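PDB 6LCH: Sel1 repeat family protein from Pseudomonas aeruginosa, which probably acts as an immunity protein that protects the bacterium from its own type VI secretion effector PldB, a phospholipase-type toxin. Local coordinates for residues Y189-V194 with Y253-H258; A168-G173 with G198-F203. One frame throughout, in Å; residues are numbered along the deposited sequence.

Contact 1. Residues Y189-V194 with Y253-H258; sequences YYQVSV and YPLPPH
In the C-terminal part of this Sel1-repeat protein, helix 183-195 meets the extended chain that follows helix 249-252, and the meeting rests on the side chain of Gln-191 against Tyr-253 and Leu-255. Gln-191 sets CG anti to its own N (chi1 -163°) and stays extended beyond it, which carries the carboxamide across to the loop. There Gln-191 NE2 donates to the carbonyl O of Tyr-253 at 2.9 Å. The bond is bent, with an N-H...O angle of 132°, and the donor lies 29° from the plane of the carbonyl it approaches. On the other arm of the amide, Gln-191 OE1 accepts a hydrogen bond at 3.0 Å from a water, and this water in turn takes the N-H of Leu-255, 2.6 Å from its N. The carbonyl acceptor on one side and the donating water on the other are consistent with this placement of the amide nitrogen and oxygen. The Leu-255 side chain runs antiparallel to that of Gln-191: Leu-255 CD1 lies 3.5 Å from Gln-191 OE1, and Leu-255 CD2 is 4.0 Å from Gln-191 CD, so the branch packs alongside the polar group. A weak hydrogen bond links NE2 and Tyr-231 OH, while Leu-249 and Ile-250 also touch the glutamine. The arrangement is side-chain-to-backbone anchoring, in which a helical glutamine pins an irregular, proline-rich C-terminal segment onto an alpha-solenoid.

Contact 2. Residues A168-G173 with G198-F203; sequences ASYELG and GKSAAF
The ring of Tyr-170 reaches from helix 166-178 to the first turn of helix 199-208, where it meets Ser-200 and Ala-201. With CG anti to the backbone N (chi1 180°) and chi2 at 92°, the ring projects from its helix and sends one long side, CD1 and CE1, to the neighbour. Tyr-170 CE1 comes 3.5 Å from Ser-200 OG, and Tyr-170 CD1 sits 3.9 Å from the methyl CB of Ala-201. The CA of Ala-201 lies in the ring plane, at its edge, whereas its N and the serine hydroxyl approach at a slant. Gly-198 occupies the N-cap position of the second helix, so the tyrosine meets residues just past that cap. In Sel1 repeats, which are related to TPR repeats, helices pack in antiparallel pairs into a right-handed solenoid; here the contact joins two helices separated in the chain by helix 183-195, whose Ser-193 touches both Tyr-170 and Ala-201. The hydroxyl ends are joined indirectly: a water lies 3.2 Å from Tyr-170 OH and 2.5 Å from Ser-200 OG, and it donates to the backbone O of Ser-200 at 2.6 Å. The chi1 of -165° places OG beside the Ser-200 carbonyl carbon, where OG and the backbone O can both reach the same water. Tyr-190 packs edge-to-face with the Tyr-170 ring.

How the contacts relate
Contacts 1 and 2 lie with their centres about 11 Å apart and are joined through helix 183-195, which supplies segment 189-194 of contact 1 and lies in the chain between the two helices of contact 2. Segment 189-194 touches both of these: Ser-193 O is 2.7 Å from Gly-198 N, a probable hydrogen bond, and Tyr-190 O packs 3.3 Å from Ala-201 CB. Toward the preceding helix, Tyr-189 CE2 lies 3.5 Å from Leu-172 CD2. The same helix thus turns Gln-191 to the C-terminal loop of contact 1, and Tyr-189, Tyr-190 and Ser-193 to helices of contact 2. Contact 1 is the more peripheral, about 19 Å from the chain centre to its own centre, against about 9 Å for contact 2.

Contact 1. Residues Y189-V194 with Y253-H258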
loop_
_atom_site.group_PDB
_atom_site.type_symbol
_atom_site.label_atom_id
_atom_site.label_comp_id
_atom_site.label_asym_id
_atom_site.label_seq_id
_atom_site.Cartn_x
_atom_site.Cartn_y
_atom_site.Cartn_z
ATOM N N TYR A 189 7.163 5.912 12.754
ATOM C CA TYR A 189 6.309 5.129 11.870
ATOM C C TYR A 189 6.391 5.595 10.421
ATOM O O TYR A 189 6.280 4.777 9.500
ATOM C CB TYR A 189 4.871 5.176 12.372
ATOM C CG TYR A 189 4.587 4.101 13.388
ATOM C CD1 TYR A 189 4.108 4.412 14.652
ATOM C CD2 TYR A 189 4.824 2.769 13.084
ATOM C CE1 TYR A 189 3.852 3.414 15.580
ATOM C CE2 TYR A 189 4.578 1.773 13.999
ATOM C CZ TYR A 189 4.089 2.097 15.241
ATOM O OH TYR A 189 3.845 1.089 16.136
ATOM N N TYR A 190 6.551 6.901 10.194
ATOM C CA TYR A 190 6.818 7.369 8.838
ATOM C C TYR A 190 8.099 6.747 8.298
ATOM O O TYR A 190 8.174 6.380 7.119
ATOM C CB TYR A 190 6.923 8.894 8.804
ATOM C CG TYR A 190 5.608 9.646 8.850
ATOM C CD1 TYR A 190 4.653 9.495 7.851
ATOM C CD2 TYR A 190 5.336 10.528 9.884
ATOM C CE1 TYR A 190 3.455 10.199 7.894
ATOM C CE2 TYR A 190 4.147 11.229 9.938
ATOM C CZ TYR A 190 3.213 11.067 8.943
ATOM O OH TYR A 190 2.034 11.776 9.015
ATOM N N GLN A 191 9.118 6.616 9.152
ATOM C CA GLN A 191 10.379 6.029 8.712
ATOM C C GLN A 191 10.209 4.552 8.382
ATOM O O GLN A 191 10.700 4.078 7.351
ATOM C CB GLN A 191 11.458 6.224 9.777
ATOM C CG GLN A 191 12.870 6.012 9.235
ATOM C CD GLN A 191 13.911 5.852 10.323
ATOM O OE1 GLN A 191 13.598 5.463 11.447
ATOM N NE2 GLN A 191 15.163 6.148 9.991
ATOM N N VAL A 192 9.513 3.807 9.249
ATOM C CA VAL A 192 9.223 2.401 8.963
ATOM C C VAL A 192 8.505 2.271 7.628
ATOM O O VAL A 192 8.782 1.357 6.839
ATOM C CB VAL A 192 8.404 1.782 10.110
ATOM C CG1 VAL A 192 7.770 0.468 9.670
ATOM C CG2 VAL A 192 9.273 1.575 11.333
ATOM N N SER A 193 7.583 3.194 7.349
ATOM C CA SER A 193 6.899 3.212 6.061
ATOM C C SER A 193 7.891 3.332 4.912
ATOM O O SER A 193 7.760 2.638 3.897
ATOM C CB SER A 193 5.893 4.363 6.031
ATOM O OG SER A 193 5.149 4.366 4.826
ATOM N N VAL A 194 8.897 4.197 5.059
ATOM C CA VAL A 194 9.912 4.349 4.019
ATOM C C VAL A 194 10.646 3.033 3.794
ATOM O O VAL A 194 10.797 2.575 2.656
ATOM C CB VAL A 194 10.891 5.478 4.384
ATOM C CG1 VAL A 194 11.966 5.605 3.317
ATOM C CG2 VAL A 194 10.147 6.785 4.561
ATOM N N TYR A 253 20.244 5.575 9.698
ATOM C CA TYR A 253 19.918 6.960 10.045
ATOM C C TYR A 253 18.931 6.991 11.205
ATOM O O TYR A 253 17.728 7.171 11.009
ATOM C CB TYR A 253 19.337 7.707 8.841
ATOM C CG TYR A 253 20.226 7.712 7.624
ATOM C CD1 TYR A 253 21.196 8.690 7.453
ATOM C CD2 TYR A 253 20.089 6.742 6.640
ATOM C CE1 TYR A 253 22.008 8.699 6.340
ATOM C CE2 TYR A 253 20.896 6.744 5.525
ATOM C CZ TYR A 253 21.855 7.723 5.380
ATOM O OH TYR A 253 22.663 7.734 4.266
ATOM N N PRO A 254 19.420 6.821 12.432
ATOM C CA PRO A 254 18.525 6.976 13.588
ATOM C C PRO A 254 17.931 8.376 13.624
ATOM O O PRO A 254 18.595 9.363 13.305
ATOM C CB PRO A 254 19.443 6.711 14.790
ATOM C CG PRO A 254 20.839 6.834 14.261
ATOM C CD PRO A 254 20.775 6.413 12.827
ATOM N N LEU A 255 16.658 8.451 13.999
ATOM C CA LEU A 255 15.934 9.710 13.904
ATOM C C LEU A 255 16.432 10.695 14.960
ATOM O O LEU A 255 16.707 10.303 16.098
ATOM C CB LEU A 255 14.433 9.478 14.066
ATOM C CG LEU A 255 13.795 8.704 12.911
ATOM C CD1 LEU A 255 12.438 8.157 13.315
ATOM C CD2 LEU A 255 13.683 9.584 11.674
ATOM N N PRO A 256 16.555 11.973 14.616
ATOM C CA PRO A 256 17.036 12.963 15.579
ATOM C C PRO A 256 16.039 13.152 16.706
ATOM O O PRO A 256 14.853 12.819 16.563
ATOM C CB PRO A 256 17.165 14.241 14.737
ATOM C CG PRO A 256 16.189 14.052 13.631
ATOM C CD PRO A 256 16.225 12.580 13.315
ATOM N N PRO A 257 16.479 13.678 17.844
ATOM C CA PRO A 257 15.526 14.083 18.877
ATOM C C PRO A 257 14.733 15.300 18.426
ATOM O O PRO A 257 15.085 15.990 17.466
ATOM C CB PRO A 257 16.418 14.411 20.078
ATOM C CG PRO A 257 17.721 14.800 19.470
ATOM C CD PRO A 257 17.873 13.938 18.244
ATOM N N HIS A 258 13.638 15.543 19.128
ATOM C CA HIS A 258 12.779 16.697 18.892
ATOM C C HIS A 258 13.064 17.764 19.935
ATOM O O HIS A 258 13.218 17.429 21.118
ATOM C CB HIS A 258 11.309 16.292 18.949
ATOM C CG HIS A 258 10.367 17.341 18.444
ATOM N ND1 HIS A 258 9.918 18.379 19.231
ATOM C CD2 HIS A 258 9.783 17.508 17.234
ATOM C CE1 HIS A 258 9.102 19.142 18.528
ATOM N NE2 HIS A 258 9.003 18.635 17.312
HETATM O O HOH W 1 15.593 6.065 13.646
#

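Contact 2. Residues A168-G173 with G198-F203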
loop_
_atom_site.group_PDB
_atom_site.type_symbol
_atom_site.label_atom_id
_atom_site.label_comp_id
_atom_site.label_asym_id
_atom_site.label_seq_id
_atom_site.Cartn_x
_atom_site.Cartn_y
_atom_site.Cartn_z
ATOM N N ALA A 168 0.177 1.426 5.296
ATOM C CA ALA A 168 -0.406 1.269 6.625
ATOM C C ALA A 168 0.477 1.912 7.684
ATOM O O ALA A 168 -0.023 2.565 8.607
ATOM C CB ALA A 168 -0.623 -0.209 6.936
ATOM N N SER A 169 1.795 1.727 7.569
ATOM C CA SER A 169 2.719 2.409 8.467
ATOM C C SER A 169 2.670 3.918 8.267
ATOM O O SER A 169 2.921 4.675 9.212
ATOM C CB SER A 169 4.141 1.889 8.253
ATOM O OG SER A 169 4.287 0.568 8.749
ATOM N N TYR A 170 2.361 4.372 7.048
ATOM C CA TYR A 170 2.149 5.798 6.814
ATOM C C TYR A 170 0.937 6.300 7.588
ATOM O O TYR A 170 0.984 7.365 8.211
ATOM C CB TYR A 170 1.980 6.073 5.316
ATOM C CG TYR A 170 1.749 7.538 4.979
ATOM C CD1 TYR A 170 2.814 8.379 4.686
ATOM C CD2 TYR A 170 0.468 8.075 4.954
ATOM C CE1 TYR A 170 2.609 9.712 4.379
ATOM C CE2 TYR A 170 0.254 9.408 4.654
ATOM C CZ TYR A 170 1.328 10.219 4.365
ATOM O OH TYR A 170 1.116 11.542 4.062
ATOM N N GLU A 171 -0.164 5.548 7.547
ATOM C CA GLU A 171 -1.351 5.918 8.311
ATOM C C GLU A 171 -1.084 5.891 9.807
ATOM O O GLU A 171 -1.733 6.619 10.566
ATOM C CB GLU A 171 -2.513 4.986 7.965
ATOM C CG GLU A 171 -2.982 5.080 6.525
ATOM C CD GLU A 171 -3.480 6.465 6.156
ATOM O OE1 GLU A 171 -4.310 7.024 6.909
ATOM O OE2 GLU A 171 -3.038 6.997 5.117
ATOM N N LEU A 172 -0.141 5.059 10.249
ATOM C CA LEU A 172 0.288 5.085 11.643
ATOM C C LEU A 172 0.924 6.422 11.985
ATOM O O LEU A 172 0.523 7.092 12.945
ATOM C CB LEU A 172 1.277 3.953 11.910
ATOM C CG LEU A 172 0.684 2.578 12.169
ATOM C CD1 LEU A 172 -0.479 2.325 11.241
ATOM C CD2 LEU A 172 1.770 1.559 11.983
ATOM N N GLY A 173 1.941 6.810 11.214
ATOM C CA GLY A 173 2.561 8.108 11.415
ATOM C C GLY A 173 1.552 9.234 11.391
ATOM O O GLY A 173 1.548 10.096 12.271
ATOM N N GLY A 198 7.577 2.964 1.211
ATOM C CA GLY A 198 6.663 4.083 1.289
ATOM C C GLY A 198 7.130 5.299 0.520
ATOM O O GLY A 198 8.083 5.970 0.925
ATOM N N LYS A 199 6.459 5.568 -0.604
ATOM C CA LYS A 199 6.744 6.747 -1.416
ATOM C C LYS A 199 6.334 8.027 -0.698
ATOM O O LYS A 199 7.137 8.955 -0.551
ATOM C CB LYS A 199 6.017 6.622 -2.756
ATOM C CG LYS A 199 5.953 7.880 -3.579
ATOM C CD LYS A 199 6.565 7.702 -4.944
ATOM C CE LYS A 199 5.717 6.861 -5.882
ATOM N NZ LYS A 199 4.575 7.613 -6.440
ATOM N N SER A 200 5.082 8.089 -0.239
ATOM C CA SER A 200 4.577 9.302 0.392
ATOM C C SER A 200 5.326 9.621 1.679
ATOM O O SER A 200 5.497 10.798 2.018
ATOM C CB SER A 200 3.081 9.161 0.660
ATOM O OG SER A 200 2.491 10.418 0.938
ATOM N N ALA A 201 5.787 8.596 2.401
ATOM C CA ALA A 201 6.522 8.850 3.636
ATOM C C ALA A 201 7.926 9.366 3.356
ATOM O O ALA A 201 8.447 10.182 4.125
ATOM C CB ALA A 201 6.583 7.584 4.489
ATOM N N ALA A 202 8.554 8.900 2.276
ATOM C CA ALA A 202 9.871 9.412 1.911
ATOM C C ALA A 202 9.794 10.884 1.536
ATOM O O ALA A 202 10.639 11.689 1.948
ATOM C CB ALA A 202 10.459 8.590 0.764
ATOM N N PHE A 203 8.784 11.258 0.749
ATOM C CA PHE A 203 8.592 12.668 0.440
ATOM C C PHE A 203 8.268 13.462 1.696
ATOM O O PHE A 203 8.749 14.589 1.865
ATOM C CB PHE A 203 7.487 12.848 -0.595
ATOM C CG PHE A 203 7.327 14.265 -1.054
ATOM C CD1 PHE A 203 8.160 14.786 -2.029
ATOM C CD2 PHE A 203 6.358 15.083 -0.500
ATOM C CE1 PHE A 203 8.022 16.088 -2.452
ATOM C CE2 PHE A 203 6.215 16.392 -0.920
ATOM C CZ PHE A 203 7.049 16.894 -1.898
HETATM O O HOH W 2 3.516 12.406 2.086
#